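Local coordinates for catalytic domain of the nuclear inclusion protein A (nia) (Tobacco etch virus, PDB 1LVM), which is a chymotrypsin-like cysteine protease of the virus that cleaves peptide bonds with marked sequence specificity, probably to process the viral polyprotein, at residues A[119-124]-A[130-135]. The protein carries 1 engineered substitution. Numbering follows the deposited sequence.
Sequences LVTTNF and SSMVSD
Thr121 and Met132 pair by two backbone hydrogen bonds, Thr121 N to Met132 O at 2.9 Å and Met132 N back to Thr121 O at 2.8 Å, the second with its donor standing 44° out of the carbonyl plane. Asn123 and Ser130 form the next hydrogen-bonded pair, with Asn123 N 2.6 Å from Ser130 O. The non-hydrogen-bonded pairs Val120-Val133 and Thr122-Ser131 alternate with these, and the two strands run antiparallel.

At the Ser134 end a side chain takes over from the backbone. Leu119 N gives a nearly straight bond (169° at the hydrogen) to Ser134 OG at 2.9 Å, while Ser134 N reaches Leu119 O. With chi1 at 76°, OG sits between its own N and carbonyl carbon, and from there it also donates to Asp135 O. The hydroxyl thus accepts from the backbone of Leu119 and donates to the carbonyl of the residue that follows it.

Side-chain packing divides between the two faces of the sheet. On that of Thr121, Asn123, Ser130 and Met132, the methionine chain leaves CB, which lies 3.5 Å from Thr121 OG1, and slants across Asn123 to bring SD within 3.4 Å of Asn123 CB. Ser130 OG meets the same carbon, Asn123 CB, at 3.2 Å. On the other face Val120 and Val133 lie side by side, CG2 of the former touching CG1 of the latter.

The two strands, 116-123 and 130-142, form a beta hairpin of the six-stranded antiparallel barrel, one of the two barrels of the chymotrypsin fold. Val120 also bonds through its backbone to Pro162 of strand 162-165, closing the barrel; helix 20-23 packs against Val120 and Ser131, and Thr122 OG1 is hydrogen-bonded to Ser23 O.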
loop_
_atom_site.group_PDB
_atom_site.type_symbol
_atom_site.label_atom_id
_atom_site.label_comp_id
_atom_site.label_asym_id
_atom_site.label_seq_id
_atom_site.Cartn_x
_atom_site.Cartn_y
_atom_site.Cartn_z
ATOM N N LEU A 119 0.875 9.172 6.735
ATOM C CA LEU A 119 1.258 7.832 6.402
ATOM C C LEU A 119 1.137 6.983 7.650
ATOM O O LEU A 119 1.703 7.297 8.695
ATOM C CB LEU A 119 2.701 7.815 5.907
ATOM C CG LEU A 119 3.256 6.461 5.429
ATOM C CD1 LEU A 119 2.628 6.103 4.129
ATOM C CD2 LEU A 119 4.745 6.539 5.217
ATOM N N VAL A 120 0.464 5.852 7.500
ATOM C CA VAL A 120 0.211 4.947 8.619
ATOM C C VAL A 120 0.888 3.642 8.451
ATOM O O VAL A 120 0.875 3.095 7.355
ATOM C CB VAL A 120 -1.328 4.733 8.776
ATOM C CG1 VAL A 120 -1.631 3.631 9.943
ATOM C CG2 VAL A 120 -1.924 6.119 9.185
ATOM N N THR A 121 1.536 3.160 9.509
ATOM C CA THR A 121 2.182 1.892 9.422
ATOM C C THR A 121 1.970 1.105 10.705
ATOM O O THR A 121 1.266 1.531 11.594
ATOM C CB THR A 121 3.695 2.070 9.091
ATOM O OG1 THR A 121 4.410 2.713 10.159
ATOM C CG2 THR A 121 3.846 2.936 7.848
ATOM N N THR A 122 2.611 -0.060 10.780
ATOM C CA THR A 122 2.492 -0.932 11.931
ATOM C C THR A 122 3.934 -1.440 12.184
ATOM O O THR A 122 4.668 -1.780 11.239
ATOM C CB THR A 122 1.584 -2.186 11.627
ATOM O OG1 THR A 122 0.278 -1.740 11.241
ATOM C CG2 THR A 122 1.385 -3.024 12.879
ATOM N N ASN A 123 4.300 -1.486 13.437
ATOM C CA ASN A 123 5.599 -1.992 13.827
ATOM C C ASN A 123 5.421 -3.450 14.285
ATOM O O ASN A 123 4.740 -3.741 15.312
ATOM C CB ASN A 123 6.188 -1.155 14.964
ATOM C CG ASN A 123 7.649 -1.485 15.234
ATOM O OD1 ASN A 123 8.205 -2.392 14.633
ATOM N ND2 ASN A 123 8.268 -0.750 16.139
ATOM N N PHE A 124 6.046 -4.353 13.518
ATOM C CA PHE A 124 6.010 -5.796 13.774
ATOM C C PHE A 124 7.182 -6.324 14.604
ATOM O O PHE A 124 7.102 -7.426 15.178
ATOM C CB PHE A 124 5.949 -6.548 12.453
ATOM C CG PHE A 124 4.614 -6.489 11.810
ATOM C CD1 PHE A 124 3.537 -7.174 12.390
ATOM C CD2 PHE A 124 4.417 -5.793 10.610
ATOM C CE1 PHE A 124 2.274 -7.201 11.791
ATOM C CE2 PHE A 124 3.129 -5.804 10.002
ATOM C CZ PHE A 124 2.064 -6.525 10.597
ATOM N N SER A 130 2.545 -2.705 16.789
ATOM C CA SER A 130 2.075 -1.398 17.202
ATOM C C SER A 130 1.900 -0.420 16.011
ATOM O O SER A 130 2.760 -0.347 15.121
ATOM C CB SER A 130 3.087 -0.797 18.148
ATOM O OG SER A 130 4.327 -0.928 17.499
ATOM N N SER A 131 0.778 0.302 16.022
ATOM C CA SER A 131 0.447 1.311 15.029
ATOM C C SER A 131 1.334 2.570 15.065
ATOM O O SER A 131 1.672 3.030 16.160
ATOM C CB SER A 131 -0.980 1.707 15.272
ATOM O OG SER A 131 -1.137 2.175 16.594
ATOM N N MET A 132 1.641 3.160 13.891
ATOM C CA MET A 132 2.511 4.332 13.806
ATOM C C MET A 132 1.904 5.302 12.815
ATOM O O MET A 132 1.344 4.846 11.829
ATOM C CB MET A 132 3.879 3.850 13.381
ATOM C CG MET A 132 4.356 2.723 14.314
ATOM S SD MET A 132 6.031 2.110 13.938
ATOM C CE MET A 132 6.852 3.383 13.840
ATOM N N VAL A 133 1.992 6.617 13.087
ATOM C CA VAL A 133 1.389 7.635 12.223
ATOM C C VAL A 133 2.412 8.725 12.064
ATOM O O VAL A 133 3.092 9.129 13.021
ATOM C CB VAL A 133 0.175 8.264 12.888
ATOM C CG1 VAL A 133 -0.677 9.034 11.835
ATOM C CG2 VAL A 133 -0.665 7.179 13.490
ATOM N N SER A 134 2.498 9.219 10.840
ATOM C CA SER A 134 3.507 10.202 10.523
ATOM C C SER A 134 2.929 11.582 10.663
ATOM O O SER A 134 1.753 11.776 10.936
ATOM C CB SER A 134 3.966 10.023 9.052
ATOM O OG SER A 134 2.954 10.554 8.204
ATOM N N ASP A 135 3.791 12.557 10.417
ATOM C CA ASP A 135 3.310 13.911 10.418
ATOM C C ASP A 135 2.571 14.065 9.089
ATOM O O ASP A 135 2.613 13.209 8.226
ATOM C CB ASP A 135 4.508 14.867 10.560
ATOM C CG ASP A 135 4.116 16.285 10.963
ATOM O OD1 ASP A 135 2.929 16.717 10.888
ATOM O OD2 ASP A 135 5.052 17.013 11.344
#